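Local atomic coordinates of adenosine kinase, putative (Trypanosoma brucei, PDB entry 3OTX), a protein that probably phosphorylates adenosine to AMP with ATP as phosphate donor and magnesium as cofactor, serving purine salvage. Residues A71-W76 with Q329-R334; P284-D289 with T323-A328. The protein carries 1 engineered substitution. One frame throughout, in Å; residues are numbered along the deposited sequence.

Contact 1: A71-W76 with Q329-R334. With AP5 (bis(adenosine)-5'-pentaphosphate), chain C.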
loop_
_atom_site.group_PDB
_atom_site.type_symbol
_atom_site.label_atom_id
_atom_site.label_comp_id
_atom_site.label_asym_id
_atom_site.label_seq_id
_atom_site.Cartn_x
_atom_site.Cartn_y
_atom_site.Cartn_z
ATOM N N ALA A 71 -4.774 -0.842 5.691
ATOM C CA ALA A 71 -5.474 -1.585 6.726
ATOM C C ALA A 71 -6.429 -0.674 7.497
ATOM O O ALA A 71 -7.559 -1.052 7.818
ATOM C CB ALA A 71 -4.466 -2.179 7.699
ATOM N N ARG A 72 -5.996 0.552 7.784
ATOM C CA ARG A 72 -6.822 1.454 8.575
ATOM C C ARG A 72 -8.015 1.939 7.769
ATOM O O ARG A 72 -9.085 2.055 8.324
ATOM C CB ARG A 72 -6.003 2.655 9.118
ATOM C CG ARG A 72 -4.997 2.230 10.194
ATOM C CD ARG A 72 -3.999 3.360 10.479
ATOM N NE ARG A 72 -4.662 4.418 11.195
ATOM C CZ ARG A 72 -4.216 5.659 11.306
ATOM N NH1 ARG A 72 -3.067 6.009 10.729
ATOM N NH2 ARG A 72 -4.922 6.542 12.007
ATOM N N VAL A 73 -7.839 2.181 6.465
ATOM C CA VAL A 73 -8.974 2.585 5.625
ATOM C C VAL A 73 -9.961 1.423 5.487
ATOM O O VAL A 73 -11.173 1.638 5.670
ATOM C CB VAL A 73 -8.505 3.058 4.261
ATOM C CG1 VAL A 73 -9.726 3.279 3.325
ATOM C CG2 VAL A 73 -7.702 4.375 4.426
ATOM N N ALA A 74 -9.449 0.210 5.276
ATOM C CA ALA A 74 -10.348 -0.985 5.203
ATOM C C ALA A 74 -11.134 -1.181 6.492
ATOM O O ALA A 74 -12.355 -1.359 6.468
ATOM C CB ALA A 74 -9.542 -2.246 4.836
ATOM N N GLN A 75 -10.444 -1.047 7.629
ATOM C CA GLN A 75 -11.134 -1.245 8.913
ATOM C C GLN A 75 -12.188 -0.153 9.144
ATOM O O GLN A 75 -13.261 -0.401 9.692
ATOM C CB GLN A 75 -10.081 -1.288 10.043
ATOM C CG GLN A 75 -10.617 -1.729 11.433
ATOM C CD GLN A 75 -11.067 -3.178 11.454
ATOM O OE1 GLN A 75 -10.288 -4.120 11.157
ATOM N NE2 GLN A 75 -12.367 -3.362 11.674
ATOM N N TRP A 76 -11.878 1.079 8.736
ATOM C CA TRP A 76 -12.798 2.215 8.885
ATOM C C TRP A 76 -14.111 1.941 8.153
ATOM O O TRP A 76 -15.177 2.405 8.554
ATOM C CB TRP A 76 -12.160 3.505 8.316
ATOM C CG TRP A 76 -13.026 4.734 8.321
ATOM C CD1 TRP A 76 -13.417 5.449 9.399
ATOM C CD2 TRP A 76 -13.535 5.423 7.174
ATOM N NE1 TRP A 76 -14.188 6.529 9.014
ATOM C CE2 TRP A 76 -14.266 6.531 7.641
ATOM C CE3 TRP A 76 -13.442 5.199 5.793
ATOM C CZ2 TRP A 76 -14.924 7.413 6.777
ATOM C CZ3 TRP A 76 -14.096 6.079 4.931
ATOM C CH2 TRP A 76 -14.809 7.174 5.424
ATOM N N GLN A 329 -11.451 9.478 -2.385
ATOM C CA GLN A 329 -11.998 10.808 -2.415
ATOM C C GLN A 329 -12.220 11.377 -1.015
ATOM O O GLN A 329 -12.046 12.568 -0.802
ATOM C CB GLN A 329 -13.234 10.878 -3.301
ATOM C CG GLN A 329 -12.798 10.810 -4.769
ATOM C CD GLN A 329 -13.886 11.113 -5.769
ATOM O OE1 GLN A 329 -15.075 11.066 -5.458
ATOM N NE2 GLN A 329 -13.483 11.435 -6.981
ATOM N N GLU A 330 -12.546 10.516 -0.062
ATOM C CA GLU A 330 -12.699 11.007 1.322
ATOM C C GLU A 330 -11.350 11.449 1.893
ATOM O O GLU A 330 -11.238 12.541 2.476
ATOM C CB GLU A 330 -13.334 9.942 2.226
ATOM C CG GLU A 330 -14.818 9.716 2.009
ATOM C CD GLU A 330 -15.681 10.944 2.249
ATOM O OE1 GLU A 330 -15.474 11.638 3.268
ATOM O OE2 GLU A 330 -16.573 11.211 1.408
ATOM N N VAL A 331 -10.354 10.604 1.729
ATOM C CA VAL A 331 -9.031 10.809 2.323
ATOM C C VAL A 331 -8.333 12.058 1.756
ATOM O O VAL A 331 -7.724 12.840 2.508
ATOM C CB VAL A 331 -8.182 9.519 2.242
ATOM C CG1 VAL A 331 -6.693 9.792 2.476
ATOM C CG2 VAL A 331 -8.695 8.496 3.266
ATOM N N ILE A 332 -8.461 12.286 0.455
ATOM C CA ILE A 332 -7.753 13.430 -0.157
ATOM C C ILE A 332 -8.402 14.769 0.186
ATOM O O ILE A 332 -7.804 15.841 -0.016
ATOM C CB ILE A 332 -7.543 13.256 -1.707
ATOM C CG1 ILE A 332 -8.893 13.399 -2.428
ATOM C CG2 ILE A 332 -6.752 11.960 -2.026
ATOM C CD1 ILE A 332 -8.851 13.267 -3.931
ATOM N N GLN A 333 -9.634 14.707 0.698
ATOM C CA GLN A 333 -10.324 15.904 1.177
ATOM C C GLN A 333 -10.028 16.224 2.649
ATOM O O GLN A 333 -10.564 17.185 3.189
ATOM C CB GLN A 333 -11.837 15.781 0.960
ATOM C CG GLN A 333 -12.251 15.828 -0.490
ATOM C CD GLN A 333 -13.747 15.654 -0.669
ATOM O OE1 GLN A 333 -14.512 16.588 -0.461
ATOM N NE2 GLN A 333 -14.170 14.453 -1.050
ATOM N N ARG A 334 -9.189 15.434 3.305
ATOM C CA ARG A 334 -8.878 15.694 4.711
ATOM C C ARG A 334 -7.767 16.736 4.850
ATOM O O ARG A 334 -6.797 16.716 4.089
ATOM C CB ARG A 334 -8.542 14.401 5.444
ATOM C CG ARG A 334 -9.785 13.662 5.928
ATOM C CD ARG A 334 -9.548 12.169 6.021
ATOM N NE ARG A 334 -10.357 11.554 7.071
ATOM C CZ ARG A 334 -10.738 10.279 7.087
ATOM N NH1 ARG A 334 -10.402 9.459 6.097
ATOM N NH2 ARG A 334 -11.469 9.820 8.096
HETATM P PA AP5 C . -4.354 7.996 -7.975
HETATM O O1A AP5 C . -3.814 9.411 -8.152
HETATM O O2A AP5 C . -4.363 7.173 -9.247
HETATM O O3A AP5 C . -3.542 7.134 -6.884
HETATM P PB AP5 C . -1.949 7.152 -6.626
HETATM O O1B AP5 C . -1.182 7.711 -7.784
HETATM O O2B AP5 C . -1.585 5.788 -6.151
HETATM O O3B AP5 C . -1.919 8.188 -5.417
HETATM P PG AP5 C . -0.771 9.089 -4.780
HETATM O O1G AP5 C . -1.452 10.247 -4.118
HETATM O O2G AP5 C . 0.234 9.633 -5.771
HETATM O O3G AP5 C . -0.233 8.109 -3.704
HETATM P PD AP5 C . 0.961 8.285 -2.628
HETATM O O1D AP5 C . 1.659 9.632 -2.694
HETATM O O2D AP5 C . 1.790 7.038 -2.760
HETATM O O3D AP5 C . 0.120 8.299 -1.256
HETATM P PE AP5 C . -0.339 7.002 -0.411
HETATM O O1E AP5 C . -0.774 5.915 -1.354
HETATM O O2E AP5 C . -1.322 7.440 0.672
HETATM O O5F AP5 C . -5.797 8.117 -7.285
HETATM C C5F AP5 C . -6.489 6.955 -6.829
HETATM C C4F AP5 C . -7.966 7.260 -6.766
HETATM O O4F AP5 C . -8.190 8.429 -5.965
HETATM C C3F AP5 C . -8.598 7.633 -8.105
HETATM O O3F AP5 C . -9.009 6.468 -8.777
HETATM C C2F AP5 C . -9.711 8.561 -7.716
HETATM O O2F AP5 C . -10.826 7.817 -7.290
HETATM C C1F AP5 C . -9.138 9.276 -6.488
HETATM N N9A AP5 C . -8.453 10.560 -6.813
HETATM C C8A AP5 C . -7.078 10.808 -6.777
HETATM N N7A AP5 C . -6.885 12.112 -7.121
HETATM C C5A AP5 C . -8.089 12.685 -7.352
HETATM C C6A AP5 C . -8.487 13.962 -7.682
HETATM N N6A AP5 C . -7.621 14.976 -7.747
HETATM N N1A AP5 C . -9.828 14.221 -7.830
HETATM C C2A AP5 C . -10.792 13.245 -7.633
HETATM N N3A AP5 C . -10.381 11.974 -7.291
HETATM C C4A AP5 C . -9.070 11.705 -7.131
HETATM O O5J AP5 C . 1.039 6.500 0.286
HETATM C C5J AP5 C . 1.719 7.352 1.193
HETATM C C4J AP5 C . 2.362 6.413 2.199
HETATM O O4J AP5 C . 3.465 5.710 1.603
HETATM C C3J AP5 C . 3.011 7.132 3.386
HETATM O O3J AP5 C . 2.156 6.958 4.517
HETATM C C2J AP5 C . 4.384 6.460 3.549
HETATM O O2J AP5 C . 4.681 6.088 4.890
HETATM C C1J AP5 C . 4.242 5.239 2.674
HETATM N N9B AP5 C . 5.525 4.701 2.200
HETATM C C8B AP5 C . 6.450 5.394 1.468
HETATM N N7B AP5 C . 7.505 4.560 1.274
HETATM C C5B AP5 C . 7.242 3.358 1.875
HETATM C C6B AP5 C . 7.964 2.162 1.974
HETATM N N6B AP5 C . 9.213 2.002 1.509
HETATM N N1B AP5 C . 7.374 1.164 2.700
HETATM C C2B AP5 C . 6.105 1.231 3.228
HETATM N N3B AP5 C . 5.414 2.424 3.169
HETATM C C4B AP5 C . 5.979 3.449 2.463
#
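Trp-76 meets the 329-334 segment through its indole. NH2 of Arg-334 approaches the indole obliquely, 4.3 Å from CE2 of Trp-76. The cation-pi geometry is long, with CZ of Arg-334 5.3 Å from the centroid of the six-membered ring, so any attraction is weak. At the far end of the indole, CH2 of Trp-76 lies 4.3 Å from CG of Glu-330, while alongside, CG2 of Val-73 meets CG2 of Val-331 at 4.4 Å. The indole is swung out to these partners because its CG lies anti to the backbone N (chi1 176°). Here helix 66-76 packs loosely beside the C-terminal end of helix 317-332 in the PfkB (ribokinase-like) fold. Trp-76 also rests on Tyr-326 and Thr-327, and its NE1 makes weak hydrogen bonds to the carbonyls of Pro-340 and Glu-341. Turned from helix 66-76, the same helix end serves the bound inhibitor: NE2 of Gln-329 donates a fairly straight hydrogen bond to N3A of one AP5 adenine (3.2 Å, 165°), and CD1 of Ile-332 packs on that purine, 3.6 Å from C5A. One layer out, NE2 of Gln-333 bonds back to the Gln-329 carbonyl O at 2.9 Å.

Contact 2: P284-D289 with T323-A328. With AP5 (bis(adenosine)-5'-pentaphosphate), chain C.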
loop_
_atom_site.group_PDB
_atom_site.type_symbol
_atom_site.label_atom_id
_atom_site.label_comp_id
_atom_site.label_asym_id
_atom_site.label_seq_id
_atom_site.Cartn_x
_atom_site.Cartn_y
_atom_site.Cartn_z
ATOM N N PRO A 284 -15.560 4.896 -14.043
ATOM C CA PRO A 284 -15.406 6.357 -13.907
ATOM C C PRO A 284 -15.187 6.793 -12.479
ATOM O O PRO A 284 -15.705 6.188 -11.531
ATOM C CB PRO A 284 -16.723 6.918 -14.421
ATOM C CG PRO A 284 -17.319 5.845 -15.255
ATOM C CD PRO A 284 -16.788 4.538 -14.784
ATOM N N VAL A 285 -14.396 7.839 -12.336
ATOM C CA VAL A 285 -14.169 8.436 -11.026
ATOM C C VAL A 285 -15.174 9.590 -10.894
ATOM O O VAL A 285 -15.244 10.468 -11.777
ATOM C CB VAL A 285 -12.721 8.962 -10.925
ATOM C CG1 VAL A 285 -12.559 9.879 -9.712
ATOM C CG2 VAL A 285 -11.749 7.815 -10.865
ATOM N N PRO A 286 -15.966 9.610 -9.799
ATOM C CA PRO A 286 -16.958 10.679 -9.654
ATOM C C PRO A 286 -16.320 12.077 -9.648
ATOM O O PRO A 286 -15.253 12.269 -9.073
ATOM C CB PRO A 286 -17.630 10.366 -8.305
ATOM C CG PRO A 286 -17.361 8.938 -8.069
ATOM C CD PRO A 286 -15.993 8.677 -8.665
ATOM N N GLN A 287 -16.956 13.021 -10.318
ATOM C CA GLN A 287 -16.481 14.398 -10.366
ATOM C C GLN A 287 -16.301 14.937 -8.951
ATOM O O GLN A 287 -17.145 14.690 -8.074
ATOM C CB GLN A 287 -17.494 15.249 -11.131
ATOM C CG GLN A 287 -17.018 16.641 -11.491
ATOM C CD GLN A 287 -17.161 17.630 -10.345
ATOM O OE1 GLN A 287 -16.378 18.574 -10.230
ATOM N NE2 GLN A 287 -18.155 17.411 -9.483
ATOM N N LEU A 288 -15.193 15.644 -8.729
ATOM C CA LEU A 288 -14.903 16.262 -7.437
ATOM C C LEU A 288 -14.319 17.642 -7.699
ATOM O O LEU A 288 -13.404 17.771 -8.517
ATOM C CB LEU A 288 -13.920 15.396 -6.625
ATOM C CG LEU A 288 -13.531 15.809 -5.196
ATOM C CD1 LEU A 288 -14.748 15.875 -4.254
ATOM C CD2 LEU A 288 -12.461 14.845 -4.631
ATOM N N ASP A 289 -14.853 18.664 -7.025
ATOM C CA ASP A 289 -14.294 20.017 -7.090
ATOM C C ASP A 289 -12.874 20.033 -6.542
ATOM O O ASP A 289 -12.645 19.725 -5.359
ATOM C CB ASP A 289 -15.166 21.022 -6.320
ATOM C CG ASP A 289 -16.370 21.484 -7.113
ATOM O OD1 ASP A 289 -16.201 21.916 -8.277
ATOM O OD2 ASP A 289 -17.490 21.434 -6.558
ATOM N N THR A 323 -15.925 1.550 -4.564
ATOM C CA THR A 323 -15.690 1.749 -3.126
ATOM C C THR A 323 -14.310 2.393 -2.882
ATOM O O THR A 323 -14.184 3.313 -2.050
ATOM C CB THR A 323 -15.826 0.422 -2.363
ATOM O OG1 THR A 323 -17.098 -0.159 -2.663
ATOM C CG2 THR A 323 -15.729 0.666 -0.850
ATOM N N GLY A 324 -13.313 1.943 -3.631
ATOM C CA GLY A 324 -11.976 2.526 -3.552
ATOM C C GLY A 324 -12.016 3.991 -3.968
ATOM O O GLY A 324 -11.291 4.806 -3.399
ATOM N N HIS A 325 -12.832 4.335 -4.970
ATOM C CA HIS A 325 -12.951 5.756 -5.342
ATOM C C HIS A 325 -13.547 6.559 -4.197
ATOM O O HIS A 325 -13.113 7.676 -3.926
ATOM C CB HIS A 325 -13.819 5.960 -6.578
ATOM C CG HIS A 325 -13.262 5.345 -7.811
ATOM N ND1 HIS A 325 -14.049 5.110 -8.919
ATOM C CD2 HIS A 325 -12.013 4.919 -8.128
ATOM C CE1 HIS A 325 -13.307 4.557 -9.865
ATOM N NE2 HIS A 325 -12.069 4.437 -9.411
ATOM N N TYR A 326 -14.540 5.984 -3.525
ATOM C CA TYR A 326 -15.161 6.670 -2.415
ATOM C C TYR A 326 -14.118 6.973 -1.304
ATOM O O TYR A 326 -13.991 8.118 -0.838
ATOM C CB TYR A 326 -16.337 5.837 -1.858
ATOM C CG TYR A 326 -16.749 6.378 -0.527
ATOM C CD1 TYR A 326 -17.482 7.562 -0.419
ATOM C CD2 TYR A 326 -16.333 5.745 0.630
ATOM C CE1 TYR A 326 -17.830 8.090 0.842
ATOM C CE2 TYR A 326 -16.647 6.265 1.888
ATOM C CZ TYR A 326 -17.391 7.427 1.976
ATOM O OH TYR A 326 -17.691 7.905 3.228
ATOM N N THR A 327 -13.415 5.940 -0.867
ATOM C CA THR A 327 -12.451 6.104 0.200
ATOM C C THR A 327 -11.309 7.036 -0.203
ATOM O O THR A 327 -10.904 7.886 0.589
ATOM C CB THR A 327 -11.923 4.761 0.753
ATOM O OG1 THR A 327 -11.490 3.935 -0.308
ATOM C CG2 THR A 327 -13.043 4.015 1.497
ATOM N N ALA A 328 -10.822 6.902 -1.432
ATOM C CA ALA A 328 -9.752 7.804 -1.905
ATOM C C ALA A 328 -10.226 9.258 -1.903
ATOM O O ALA A 328 -9.511 10.159 -1.426
ATOM C CB ALA A 328 -9.276 7.386 -3.295
HETATM P PA AP5 C . -4.354 7.996 -7.975
HETATM O O1A AP5 C . -3.814 9.411 -8.152
HETATM O O2A AP5 C . -4.363 7.173 -9.247
HETATM O O3A AP5 C . -3.542 7.134 -6.884
HETATM P PB AP5 C . -1.949 7.152 -6.626
HETATM O O1B AP5 C . -1.182 7.711 -7.784
HETATM O O2B AP5 C . -1.585 5.788 -6.151
HETATM O O3B AP5 C . -1.919 8.188 -5.417
HETATM P PG AP5 C . -0.771 9.089 -4.780
HETATM O O1G AP5 C . -1.452 10.247 -4.118
HETATM O O2G AP5 C . 0.234 9.633 -5.771
HETATM O O3G AP5 C . -0.233 8.109 -3.704
HETATM P PD AP5 C . 0.961 8.285 -2.628
HETATM O O1D AP5 C . 1.659 9.632 -2.694
HETATM O O2D AP5 C . 1.790 7.038 -2.760
HETATM O O3D AP5 C . 0.120 8.299 -1.256
HETATM P PE AP5 C . -0.339 7.002 -0.411
HETATM O O1E AP5 C . -0.774 5.915 -1.354
HETATM O O2E AP5 C . -1.322 7.440 0.672
HETATM O O5F AP5 C . -5.797 8.117 -7.285
HETATM C C5F AP5 C . -6.489 6.955 -6.829
HETATM C C4F AP5 C . -7.966 7.260 -6.766
HETATM O O4F AP5 C . -8.190 8.429 -5.965
HETATM C C3F AP5 C . -8.598 7.633 -8.105
HETATM O O3F AP5 C . -9.009 6.468 -8.777
HETATM C C2F AP5 C . -9.711 8.561 -7.716
HETATM O O2F AP5 C . -10.826 7.817 -7.290
HETATM C C1F AP5 C . -9.138 9.276 -6.488
HETATM N N9A AP5 C . -8.453 10.560 -6.813
HETATM C C8A AP5 C . -7.078 10.808 -6.777
HETATM N N7A AP5 C . -6.885 12.112 -7.121
HETATM C C5A AP5 C . -8.089 12.685 -7.352
HETATM C C6A AP5 C . -8.487 13.962 -7.682
HETATM N N6A AP5 C . -7.621 14.976 -7.747
HETATM N N1A AP5 C . -9.828 14.221 -7.830
HETATM C C2A AP5 C . -10.792 13.245 -7.633
HETATM N N3A AP5 C . -10.381 11.974 -7.291
HETATM C C4A AP5 C . -9.070 11.705 -7.131
HETATM O O5J AP5 C . 1.039 6.500 0.286
HETATM C C5J AP5 C . 1.719 7.352 1.193
HETATM C C4J AP5 C . 2.362 6.413 2.199
HETATM O O4J AP5 C . 3.465 5.710 1.603
HETATM C C3J AP5 C . 3.011 7.132 3.386
HETATM O O3J AP5 C . 2.156 6.958 4.517
HETATM C C2J AP5 C . 4.384 6.460 3.549
HETATM O O2J AP5 C . 4.681 6.088 4.890
HETATM C C1J AP5 C . 4.242 5.239 2.674
HETATM N N9B AP5 C . 5.525 4.701 2.200
HETATM C C8B AP5 C . 6.450 5.394 1.468
HETATM N N7B AP5 C . 7.505 4.560 1.274
HETATM C C5B AP5 C . 7.242 3.358 1.875
HETATM C C6B AP5 C . 7.964 2.162 1.974
HETATM N N6B AP5 C . 9.213 2.002 1.509
HETATM N N1B AP5 C . 7.374 1.164 2.700
HETATM C C2B AP5 C . 6.105 1.231 3.228
HETATM N N3B AP5 C . 5.414 2.424 3.169
HETATM C C4B AP5 C . 5.979 3.449 2.463
#
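His-325 is the centre of this contact, with Val-285 packed on its ring. CG2 of Val-285 sits over one face of the imidazole, shifted toward the rim, in a CH-pi contact 3.8 Å from the ring centroid and 14° off its normal. The other methyl, CG1, is anti to the backbone N (chi1 166°) and lies against the AP5 ribose, 3.6 Å from O2F, which CG2 reaches as well. A hydrogen bond between NE2 of His-325 and OG1 of Thr-272 helps fix the ring's rotation. CD2 of His-325 approaches O2F of AP5 to 3.2 Å, and CB of Ala-328 lies 3.1 Å from the ribose oxygen O4F. The carbonyl O of Pro-284 comes 3.3 Å from ND1 of His-325, but the exposed proline rings are looser, that of Pro-286 bringing CD no nearer than 4.1 Å to CB of His-325. Farther along the loop, Leu-288 packs on the adenine, its CD2 3.8 Å from C2A of AP5. Together, the loop after strand 279-283 and helix 317-332 flank one adenosine of AP5, the half beside the ADP-binding residues Thr-266 and Asp-268, as in the nucleotide site of PfkB-family kinases.

Helix 317-332 is common to both contacts, whose centres lie 12 Å apart. Contact 2 takes its middle turns and contact 1 its C-terminal end, and along the chain contact 2 is nested within the loop closed by contact 1. They join directly where NE2 of Gln-329 approaches the carbonyl O of Pro-286 at 2.9 Å, probably a hydrogen bond, and where CG1 of Val-73 packs 3.7 Å from CB of Thr-327. Through Gln-329, then, the adenine-binding end of the helix is tied to the loop bordering the ribose. On the other flank, the side chain of Val-73 is about 6 Å from that of Asp-301, the predicted proton acceptor, and about 5 Å from that of the adenosine-binding Asn-69.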